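Local coordinates for protein T-box transcription factor TBX21 (Mus musculus, PDB 5T1J) that binds cis-regulatory DNA sequence-specifically through its T-box domain and drives Th1 lineage development by activating Th1 genes, including that for IFN-gamma, and repressing Th2 and Th17 programmes, at residues A[24-36]-A[173-187]. Sequence-based numbering, arbitrary orientation.
Sequences WSKFNQHQTEMII and ETQFIAVTAYQNAEI. With nucleotides of chain E; nucleotides of chain F.
Thr174 sets its CG2 methyl over one face of the Trp24 indole, 3.4 Å from the centroid of the six-membered ring and 12° off the normal, a CH-pi contact. The Phe176 ring receives Met34 in like fashion: CG lies over one face, offset toward the rim, and SD stands above the same ring at 5.1 Å from the centroid, a longer Met-aromatic contact. With CG anti to the carbonyl carbon (chi1 -57°) and the chain bent at chi2, the Met34 side chain crosses the Phe176 ring at about a right angle. At the in-plane edge of His30, ND1 donates to Glu186 OE1 (2.7 Å), although the oxygen is met from above the carboxylate plane. Backbone bonds Met34 N to Ile177 O (3.1 Å), Val179 N to Met34 O (2.8 Å) and Ile36 N to Val179 O (3.0 Å) identify strands 33-35 and 176-179 as a parallel pair, the former following helix 21-29 in the T-box domain, of the p53-like clan. From strand 33-35, the extended Glu33 side chain reaches the loop before helix 185-194, where OE1 accepts from Gln183 N (2.9 Å) through its syn lone pair. That loop meets DNA: Thr180 OG1 and Tyr182 OH are placed to bond OP2 of DT4 of chain E and OP1 of DG17 of chain F, but implausibly short separations leave the exact geometry doubtful. Tyr182, essential for RUNX1 interaction, has Glu33 O at its ring edge, and Lys191 bonds both this carbonyl and the Tyr182 hydroxyl.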
ATOM      1  N   TRP A  24      21.322   5.841  12.788  1.00106.53           N
ATOM      2  CA  TRP A  24      21.097   6.323  11.445  1.00124.99           C
ATOM      3  C   TRP A  24      22.193   7.335  11.075  1.00133.31           C
ATOM      4  O   TRP A  24      22.671   7.357   9.950  1.00161.43           O
ATOM      5  CB  TRP A  24      19.691   6.925  11.332  1.00113.78           C
ATOM      6  CG  TRP A  24      18.601   5.967  10.875  1.00132.91           C
ATOM      7  CD1 TRP A  24      17.504   5.518  11.594  1.00105.50           C
ATOM      8  CD2 TRP A  24      18.471   5.397   9.567  1.00100.66           C
ATOM      9  NE1 TRP A  24      16.728   4.695  10.802  1.00106.24           N
ATOM     10  CE2 TRP A  24      17.298   4.612   9.552  1.00 99.34           C
ATOM     11  CE3 TRP A  24      19.234   5.470   8.403  1.00107.06           C
ATOM     12  CZ2 TRP A  24      16.882   3.906   8.410  1.00 98.59           C
ATOM     13  CZ3 TRP A  24      18.799   4.761   7.273  1.00103.78           C
ATOM     14  CH2 TRP A  24      17.647   3.999   7.290  1.00 98.13           C
ATOM     15  N   SER A  25      22.620   8.143  12.030  1.00 99.73           N
ATOM     16  CA  SER A  25      23.662   9.123  11.743  1.00120.12           C
ATOM     17  C   SER A  25      25.044   8.481  11.458  1.00110.31           C
ATOM     18  O   SER A  25      25.750   8.920  10.547  1.00134.59           O
ATOM     19  CB  SER A  25      23.725  10.112  12.888  1.00133.25           C
ATOM     20  OG  SER A  25      22.499  10.829  12.919  1.00139.09           O
ATOM     21  N   LYS A  26      25.439   7.507  12.291  1.00 96.56           N
ATOM     22  CA  LYS A  26      26.603   6.640  12.070  1.00 94.12           C
ATOM     23  C   LYS A  26      26.581   6.069  10.658  1.00 92.90           C
ATOM     24  O   LYS A  26      27.561   6.051   9.960  1.00 92.69           O
ATOM     25  CB  LYS A  26      26.600   5.456  13.037  1.00 94.14           C
ATOM     26  CG  LYS A  26      26.659   5.804  14.475  1.00 95.43           C
ATOM     27  CD  LYS A  26      26.594   4.534  15.315  1.00 95.46           C
ATOM     28  CE  LYS A  26      26.546   4.874  16.819  1.00 96.95           C
ATOM     29  NZ  LYS A  26      26.327   3.682  17.705  1.00 97.19           N
ATOM     30  N   PHE A  27      25.440   5.557  10.235  1.00 91.12           N
ATOM     31  CA  PHE A  27      25.402   4.948   8.918  1.00 90.13           C
ATOM     32  C   PHE A  27      25.326   6.027   7.847  1.00 90.29           C
ATOM     33  O   PHE A  27      25.693   5.782   6.696  1.00 93.50           O
ATOM     34  CB  PHE A  27      24.219   3.975   8.805  1.00 89.50           C
ATOM     35  CG  PHE A  27      24.526   2.594   9.290  1.00 89.22           C
ATOM     36  CD1 PHE A  27      25.010   1.636   8.415  1.00 88.57           C
ATOM     37  CD2 PHE A  27      24.363   2.257  10.617  1.00 89.78           C
ATOM     38  CE1 PHE A  27      25.311   0.344   8.847  1.00 88.48           C
ATOM     39  CE2 PHE A  27      24.674   0.963  11.060  1.00 89.69           C
ATOM     40  CZ  PHE A  27      25.148   0.005  10.166  1.00 89.05           C
ATOM     41  N   ASN A  28      24.930   7.241   8.232  1.00 98.23           N
ATOM     42  CA  ASN A  28      24.644   8.273   7.236  1.00 99.31           C
ATOM     43  C   ASN A  28      25.886   8.919   6.644  1.00103.93           C
ATOM     44  O   ASN A  28      26.033   8.959   5.419  1.00101.32           O
ATOM     45  CB  ASN A  28      23.753   9.369   7.818  1.00122.13           C
ATOM     46  CG  ASN A  28      23.444  10.459   6.805  1.00124.93           C
ATOM     47  OD1 ASN A  28      23.290  10.188   5.609  1.00106.70           O
ATOM     48  ND2 ASN A  28      23.371  11.701   7.275  1.00100.23           N
ATOM     49  N   GLN A  29      26.749   9.441   7.513  1.00114.27           N
ATOM     50  CA  GLN A  29      27.974  10.159   7.122  1.00 94.23           C
ATOM     51  C   GLN A  29      28.844   9.417   6.126  1.00134.88           C
ATOM     52  O   GLN A  29      29.497  10.024   5.290  1.00118.28           O
ATOM     53  CB  GLN A  29      28.795  10.435   8.374  1.00 88.65           C
ATOM     54  CG  GLN A  29      28.296  11.596   9.203  1.00 89.93           C
ATOM     55  CD  GLN A  29      28.720  11.438  10.640  1.00103.48           C
ATOM     56  OE1 GLN A  29      29.103  10.336  11.050  1.00 92.05           O
ATOM     57  NE2 GLN A  29      28.679  12.530  11.415  1.00123.98           N
ATOM     58  N   HIS A  30      28.831   8.095   6.234  1.00115.63           N
ATOM     59  CA  HIS A  30      29.652   7.208   5.426  1.00105.78           C
ATOM     60  C   HIS A  30      28.787   6.641   4.288  1.00105.61           C
ATOM     61  O   HIS A  30      29.036   5.521   3.822  1.00108.10           O
ATOM     62  CB  HIS A  30      30.193   6.071   6.289  1.00 96.11           C
ATOM     63  CG  HIS A  30      30.551   6.491   7.683  1.00 93.25           C
ATOM     64  ND1 HIS A  30      31.838   6.445   8.182  1.00111.27           N
ATOM     65  CD2 HIS A  30      29.771   6.945   8.690  1.00113.44           C
ATOM     66  CE1 HIS A  30      31.830   6.862   9.434  1.00118.67           C
ATOM     67  NE2 HIS A  30      30.592   7.162   9.773  1.00108.99           N
ATOM     68  N   GLN A  31      27.760   7.414   3.898  1.00102.10           N
ATOM     69  CA  GLN A  31      26.794   7.146   2.801  1.00 96.13           C
ATOM     70  C   GLN A  31      26.130   5.745   2.812  1.00 87.26           C
ATOM     71  O   GLN A  31      26.682   4.747   2.348  1.00 86.78           O
ATOM     72  CB  GLN A  31      27.438   7.404   1.425  1.00107.65           C
ATOM     73  CG  GLN A  31      28.572   6.487   1.027  1.00136.45           C
ATOM     74  CD  GLN A  31      29.914   6.951   1.502  1.00130.21           C
ATOM     75  OE1 GLN A  31      30.091   8.119   1.861  1.00168.34           O
ATOM     76  NE2 GLN A  31      30.875   6.028   1.544  1.00144.99           N
ATOM     77  N   THR A  32      24.874   5.709   3.242  1.00 88.38           N
ATOM     78  CA  THR A  32      24.235   4.454   3.645  1.00 87.80           C
ATOM     79  C   THR A  32      24.057   3.471   2.494  1.00 87.23           C
ATOM     80  O   THR A  32      23.901   3.898   1.331  1.00 87.30           O
ATOM     81  CB  THR A  32      22.889   4.733   4.251  1.00 88.00           C
ATOM     82  OG1 THR A  32      22.931   5.996   4.930  1.00 88.78           O
ATOM     83  CG2 THR A  32      22.533   3.632   5.227  1.00 87.73           C
ATOM     84  N   GLU A  33      24.121   2.166   2.790  1.00 88.97           N
ATOM     85  CA  GLU A  33      24.017   1.161   1.716  1.00 88.58           C
ATOM     86  C   GLU A  33      23.081   0.037   2.147  1.00 88.33           C
ATOM     87  O   GLU A  33      23.338  -0.619   3.151  1.00109.83           O
ATOM     88  CB  GLU A  33      25.397   0.570   1.321  1.00 88.52           C
ATOM     89  CG  GLU A  33      26.429   1.609   0.819  1.00 88.86           C
ATOM     90  CD  GLU A  33      27.703   1.002   0.188  1.00 94.55           C
ATOM     91  OE1 GLU A  33      27.715  -0.248  -0.010  1.00 88.64           O
ATOM     92  OE2 GLU A  33      28.653   1.782  -0.132  1.00 89.22           O
ATOM     93  N   MET A  34      21.995  -0.164   1.398  1.00 81.46           N
ATOM     94  CA  MET A  34      21.075  -1.272   1.642  1.00 81.33           C
ATOM     95  C   MET A  34      21.209  -2.302   0.521  1.00 81.24           C
ATOM     96  O   MET A  34      21.286  -1.963  -0.666  1.00 81.34           O
ATOM     97  CB  MET A  34      19.630  -0.791   1.764  1.00 81.49           C
ATOM     98  CG  MET A  34      19.461   0.243   2.856  1.00 81.75           C
ATOM     99  SD  MET A  34      19.756  -0.420   4.509  1.00 81.82           S
ATOM    100  CE  MET A  34      19.134   1.001   5.425  1.00 87.84           C
ATOM    101  N   ILE A  35      21.341  -3.556   0.919  1.00 87.34           N
ATOM    102  CA  ILE A  35      21.534  -4.629  -0.028  1.00 87.44           C
ATOM    103  C   ILE A  35      20.197  -5.162  -0.502  1.00 87.60           C
ATOM    104  O   ILE A  35      19.331  -5.469   0.292  1.00 87.64           O
ATOM    105  CB  ILE A  35      22.358  -5.757   0.586  1.00 87.54           C
ATOM    106  CG1 ILE A  35      22.453  -6.939  -0.384  1.00 87.82           C
ATOM    107  CG2 ILE A  35      21.759  -6.169   1.966  1.00 89.72           C
ATOM    108  CD1 ILE A  35      23.403  -8.047   0.105  1.00 88.11           C
ATOM    109  N   ILE A  36      20.022  -5.254  -1.808  1.00 79.23           N
ATOM    110  CA  ILE A  36      18.779  -5.687  -2.394  1.00 79.54           C
ATOM    111  C   ILE A  36      18.996  -7.042  -3.052  1.00 79.92           C
ATOM    112  O   ILE A  36      20.068  -7.331  -3.532  1.00 80.00           O
ATOM    113  CB  ILE A  36      18.279  -4.629  -3.379  1.00 79.74           C
ATOM    114  CG1 ILE A  36      19.219  -4.456  -4.539  1.00 79.95           C
ATOM    115  CG2 ILE A  36      18.210  -3.287  -2.711  1.00 79.52           C
ATOM    116  CD1 ILE A  36      18.891  -5.279  -5.739  1.00 80.52           C
ATOM    117  N   GLU A 173      18.223  11.983   6.789  1.00101.84           N
ATOM    118  CA  GLU A 173      19.337  11.214   7.349  1.00117.72           C
ATOM    119  C   GLU A 173      19.082   9.716   7.268  1.00102.61           C
ATOM    120  O   GLU A 173      19.583   8.937   8.099  1.00 95.21           O
ATOM    121  CB  GLU A 173      19.578  11.570   8.811  1.00 97.64           C
ATOM    122  CG  GLU A 173      18.333  11.545   9.662  1.00 98.12           C
ATOM    123  CD  GLU A 173      17.810  12.926  10.005  1.00112.98           C
ATOM    124  OE1 GLU A 173      17.703  13.782   9.095  1.00117.32           O
ATOM    125  OE2 GLU A 173      17.460  13.135  11.191  1.00104.32           O
ATOM    126  N   THR A 174      18.278   9.330   6.282  1.00117.23           N
ATOM    127  CA  THR A 174      17.925   7.945   6.060  1.00125.01           C
ATOM    128  C   THR A 174      18.000   7.633   4.587  1.00102.17           C
ATOM    129  O   THR A 174      17.431   6.618   4.169  1.00110.82           O
ATOM    130  CB  THR A 174      16.495   7.591   6.545  1.00 98.11           C
ATOM    131  OG1 THR A 174      15.576   8.534   5.987  1.00 98.79           O
ATOM    132  CG2 THR A 174      16.387   7.625   8.045  1.00109.77           C
ATOM    133  N   GLN A 175      18.620   8.506   3.782  1.00 90.27           N
ATOM    134  CA  GLN A 175      18.782   8.187   2.351  1.00 89.87           C
ATOM    135  C   GLN A 175      19.575   6.901   2.261  1.00 88.95           C
ATOM    136  O   GLN A 175      20.105   6.442   3.274  1.00 88.72           O
ATOM    137  CB  GLN A 175      19.481   9.302   1.586  1.00 90.53           C
ATOM    138  CG  GLN A 175      18.817  10.664   1.728  1.00 91.69           C
ATOM    139  CD  GLN A 175      19.196  11.606   0.605  1.00102.29           C
ATOM    140  OE1 GLN A 175      19.949  11.239  -0.304  1.00 92.03           O
ATOM    141  NE2 GLN A 175      18.739  12.850   0.695  1.00 98.64           N
ATOM    142  N   PHE A 176      19.671   6.320   1.076  1.00 84.32           N
ATOM    143  CA  PHE A 176      20.631   5.246   0.880  1.00 83.66           C
ATOM    144  C   PHE A 176      20.728   4.897  -0.570  1.00 83.55           C
ATOM    145  O   PHE A 176      20.183   5.556  -1.443  1.00 84.03           O
ATOM    146  CB  PHE A 176      20.328   3.966   1.698  1.00 83.10           C
ATOM    147  CG  PHE A 176      19.032   3.331   1.366  1.00 82.97           C
ATOM    148  CD1 PHE A 176      18.918   2.446   0.283  1.00 82.69           C
ATOM    149  CD2 PHE A 176      17.899   3.618   2.108  1.00 83.27           C
ATOM    150  CE1 PHE A 176      17.689   1.861  -0.053  1.00 82.72           C
ATOM    151  CE2 PHE A 176      16.696   3.042   1.753  1.00 83.24           C
ATOM    152  CZ  PHE A 176      16.612   2.166   0.676  1.00 82.97           C
ATOM    153  N   ILE A 177      21.490   3.855  -0.811  1.00 85.36           N
ATOM    154  CA  ILE A 177      21.866   3.464  -2.138  1.00 85.36           C
ATOM    155  C   ILE A 177      21.526   2.010  -2.229  1.00 84.90           C
ATOM    156  O   ILE A 177      21.721   1.253  -1.302  1.00 84.54           O
ATOM    157  CB  ILE A 177      23.389   3.774  -2.390  1.00 87.98           C
ATOM    158  CG1 ILE A 177      23.567   5.285  -2.382  1.00 86.13           C
ATOM    159  CG2 ILE A 177      23.898   3.214  -3.731  1.00 85.53           C
ATOM    160  CD1 ILE A 177      24.898   5.759  -2.916  1.00 86.46           C
ATOM    161  N   ALA A 178      20.938   1.603  -3.314  1.00 78.90           N
ATOM    162  CA  ALA A 178      20.618   0.208  -3.363  1.00 78.61           C
ATOM    163  C   ALA A 178      21.766  -0.512  -3.971  1.00 78.56           C
ATOM    164  O   ALA A 178      22.140  -0.207  -5.111  1.00 78.94           O
ATOM    165  CB  ALA A 178      19.332  -0.043  -4.171  1.00169.95           C
ATOM    166  N   VAL A 179      22.338  -1.467  -3.264  1.00 82.26           N
ATOM    167  CA  VAL A 179      23.432  -2.173  -3.897  1.00 82.35           C
ATOM    168  C   VAL A 179      23.252  -3.649  -3.851  1.00 82.33           C
ATOM    169  O   VAL A 179      22.612  -4.177  -2.949  1.00 82.15           O
ATOM    170  CB  VAL A 179      24.774  -1.828  -3.286  1.00 82.25           C
ATOM    171  CG1 VAL A 179      25.164  -0.404  -3.683  1.00 82.50           C
ATOM    172  CG2 VAL A 179      24.730  -2.027  -1.793  1.00 81.96           C
ATOM    173  N   THR A 180      23.755  -4.304  -4.888  1.00 92.26           N
ATOM    174  CA  THR A 180      23.720  -5.749  -4.915  1.00 92.45           C
ATOM    175  C   THR A 180      24.780  -6.325  -3.999  1.00 92.32           C
ATOM    176  O   THR A 180      24.701  -7.493  -3.620  1.00 92.50           O
ATOM    177  CB  THR A 180      23.949  -6.285  -6.309  1.00 99.38           C
ATOM    178  OG1 THR A 180      23.164  -5.529  -7.244  1.00 99.04           O
ATOM    179  CG2 THR A 180      23.549  -7.747  -6.365  1.00104.00           C
ATOM    180  N   ALA A 181      25.766  -5.506  -3.651  1.00 83.31           N
ATOM    181  CA  ALA A 181      26.794  -5.933  -2.725  1.00 83.29           C
ATOM    182  C   ALA A 181      27.582  -4.707  -2.260  1.00 83.14           C
ATOM    183  O   ALA A 181      27.829  -3.780  -3.045  1.00 83.23           O
ATOM    184  CB  ALA A 181      27.731  -6.976  -3.367  1.00 83.79           C
ATOM    185  N   TYR A 182      28.061  -4.739  -1.021  1.00 89.01           N
ATOM    186  CA  TYR A 182      28.582  -3.534  -0.407  1.00 88.97           C
ATOM    187  C   TYR A 182      29.854  -2.979  -1.097  1.00 89.26           C
ATOM    188  O   TYR A 182      30.675  -3.723  -1.660  1.00 89.54           O
ATOM    189  CB  TYR A 182      28.858  -3.792   1.071  1.00 89.05           C
ATOM    190  CG  TYR A 182      27.656  -4.157   1.939  1.00 88.89           C
ATOM    191  CD1 TYR A 182      26.693  -3.214   2.298  1.00 94.42           C
ATOM    192  CD2 TYR A 182      27.529  -5.434   2.463  1.00 89.20           C
ATOM    193  CE1 TYR A 182      25.593  -3.564   3.117  1.00 88.67           C
ATOM    194  CE2 TYR A 182      26.459  -5.793   3.275  1.00 98.79           C
ATOM    195  CZ  TYR A 182      25.486  -4.860   3.601  1.00 88.82           C
ATOM    196  OH  TYR A 182      24.414  -5.258   4.404  1.00 88.89           O
ATOM    197  N   GLN A 183      29.977  -1.657  -1.085  1.00 93.20           N
ATOM    198  CA  GLN A 183      31.106  -0.991  -1.694  1.00 93.57           C
ATOM    199  C   GLN A 183      32.158  -0.459  -0.686  1.00 93.86           C
ATOM    200  O   GLN A 183      33.254  -1.038  -0.536  1.00 94.14           O
ATOM    201  CB  GLN A 183      30.562   0.114  -2.587  1.00 93.67           C
ATOM    202  CG  GLN A 183      29.495  -0.400  -3.525  1.00 93.54           C
ATOM    203  CD  GLN A 183      30.008  -1.417  -4.561  1.00 93.78           C
ATOM    204  OE1 GLN A 183      30.959  -2.190  -4.320  1.00101.29           O
ATOM    205  NE2 GLN A 183      29.329  -1.453  -5.715  1.00 93.99           N
ATOM    206  N   ASN A 184      31.869   0.698  -0.095  1.00 89.98           N
ATOM    207  CA  ASN A 184      32.605   1.156   1.062  1.00 90.35           C
ATOM    208  C   ASN A 184      32.663   0.018   2.084  1.00 90.27           C
ATOM    209  O   ASN A 184      31.691  -0.693   2.276  1.00113.02           O
ATOM    210  CB  ASN A 184      31.978   2.425   1.647  1.00 90.54           C
ATOM    211  CG  ASN A 184      32.760   2.967   2.862  1.00 91.14           C
ATOM    212  OD1 ASN A 184      33.216   2.201   3.737  1.00 91.25           O
ATOM    213  ND2 ASN A 184      32.987   4.283   2.870  1.00 91.70           N
ATOM    214  N   ALA A 185      33.816  -0.140   2.727  1.00 86.13           N
ATOM    215  CA  ALA A 185      34.060  -1.241   3.652  1.00 86.29           C
ATOM    216  C   ALA A 185      33.837  -0.865   5.119  1.00 86.64           C
ATOM    217  O   ALA A 185      33.871  -1.757   5.982  1.00 86.88           O
ATOM    218  CB  ALA A 185      35.492  -1.786   3.447  1.00 86.81           C
ATOM    219  N   GLU A 186      33.730   0.439   5.416  1.00 87.50           N
ATOM    220  CA  GLU A 186      33.400   0.890   6.780  1.00 87.97           C
ATOM    221  C   GLU A 186      31.962   0.543   7.056  1.00103.32           C
ATOM    222  O   GLU A 186      31.604   0.195   8.189  1.00 87.81           O
ATOM    223  CB  GLU A 186      33.663   2.388   7.001  1.00 88.56           C
ATOM    224  CG  GLU A 186      32.729   3.371   6.285  1.00103.01           C
ATOM    225  CD  GLU A 186      33.302   4.799   6.230  1.00 93.68           C
ATOM    226  OE1 GLU A 186      34.056   5.210   7.169  1.00110.26           O
ATOM    227  OE2 GLU A 186      33.028   5.498   5.219  1.00101.05           O
ATOM    228  N   ILE A 187      31.121   0.652   6.020  1.00 93.26           N
ATOM    229  CA  ILE A 187      29.700   0.370   6.202  1.00 92.86           C
ATOM    230  C   ILE A 187      29.526  -1.115   6.395  1.00 92.66           C
ATOM    231  O   ILE A 187      28.976  -1.505   7.418  1.00 92.87           O
ATOM    232  CB  ILE A 187      28.862   0.886   5.049  1.00 92.40           C
ATOM    233  CG1 ILE A 187      28.332   2.260   5.444  1.00 92.77           C
ATOM    234  CG2 ILE A 187      27.755  -0.016   4.784  1.00 91.92           C
ATOM    235  CD1 ILE A 187      27.373   2.838   4.489  1.00 92.52           C
TER
ATOM    236  P    DT E   4      23.621  -4.888 -10.353  1.00 96.68           P
ATOM    237  OP1  DT E   4      22.419  -4.269 -10.952  1.00 96.52           O
ATOM    238  OP2  DT E   4      24.132  -4.318  -9.089  1.00 97.27           O
ATOM    239  O5'  DT E   4      23.403  -6.485 -10.170  1.00 97.24           O
ATOM    240  C5'  DT E   4      23.122  -7.297 -11.272  1.00 97.62           C
ATOM    241  C4'  DT E   4      23.338  -8.771 -10.955  1.00 98.63           C
ATOM    242  O4'  DT E   4      24.705  -9.018 -10.652  1.00 98.97           O
ATOM    243  C3'  DT E   4      22.541  -9.337  -9.768  1.00 99.12           C
ATOM    244  O3'  DT E   4      21.448 -10.147 -10.299  1.00100.08           O
ATOM    245  C2'  DT E   4      23.568 -10.164  -8.959  1.00 99.85           C
ATOM    246  C1'  DT E   4      24.785 -10.191  -9.884  1.00101.07           C
ATOM    247  N1   DT E   4      26.170 -10.213  -9.171  1.00104.92           N
ATOM    248  C2   DT E   4      26.939 -11.366  -9.210  1.00102.18           C
ATOM    249  O2   DT E   4      26.571 -12.395  -9.752  1.00108.31           O
ATOM    250  N3   DT E   4      28.160 -11.273  -8.575  1.00103.03           N
ATOM    251  C4   DT E   4      28.691 -10.161  -7.922  1.00102.58           C
ATOM    252  O4   DT E   4      29.805 -10.174  -7.375  1.00103.87           O
ATOM    253  C5   DT E   4      27.838  -8.980  -7.928  1.00100.91           C
ATOM    254  C7   DT E   4      28.296  -7.707  -7.264  1.00100.71           C
ATOM    255  C6   DT E   4      26.642  -9.064  -8.549  1.00100.01           C
TER
ATOM    256  P    DG F  17      24.849  -8.022   5.970  1.00 97.61           P
ATOM    257  OP1  DG F  17      24.893  -6.585   6.285  1.00 97.71           O
ATOM    258  OP2  DG F  17      24.070  -8.445   4.802  1.00 96.29           O
ATOM    259  O5'  DG F  17      26.290  -8.636   5.630  1.00 98.72           O
ATOM    260  C5'  DG F  17      27.330  -8.621   6.573  1.00100.64           C
ATOM    261  C4'  DG F  17      28.386  -9.652   6.211  1.00101.98           C
ATOM    262  O4'  DG F  17      27.818 -10.971   6.081  1.00101.86           O
ATOM    263  C3'  DG F  17      29.178  -9.373   4.923  1.00101.77           C
ATOM    264  O3'  DG F  17      30.595  -9.418   5.252  1.00104.22           O
ATOM    265  C2'  DG F  17      28.762 -10.491   3.962  1.00100.99           C
ATOM    266  C1'  DG F  17      28.290 -11.594   4.904  1.00101.89           C
ATOM    267  N9   DG F  17      27.230 -12.434   4.365  1.00100.94           N
ATOM    268  C8   DG F  17      25.967 -12.033   4.001  1.00 99.16           C
ATOM    269  N7   DG F  17      25.213 -13.001   3.569  1.00 99.18           N
ATOM    270  C5   DG F  17      26.027 -14.124   3.646  1.00101.02           C
ATOM    271  C6   DG F  17      25.752 -15.465   3.300  1.00102.23           C
ATOM    272  O6   DG F  17      24.706 -15.932   2.852  1.00101.93           O
ATOM    273  N1   DG F  17      26.844 -16.299   3.529  1.00104.42           N
ATOM    274  C2   DG F  17      28.057 -15.880   4.027  1.00105.42           C
ATOM    275  N2   DG F  17      28.994 -16.830   4.179  1.00107.98           N
ATOM    276  N3   DG F  17      28.334 -14.618   4.352  1.00104.39           N
ATOM    277  C4   DG F  17      27.274 -13.797   4.136  1.00102.14           C
TER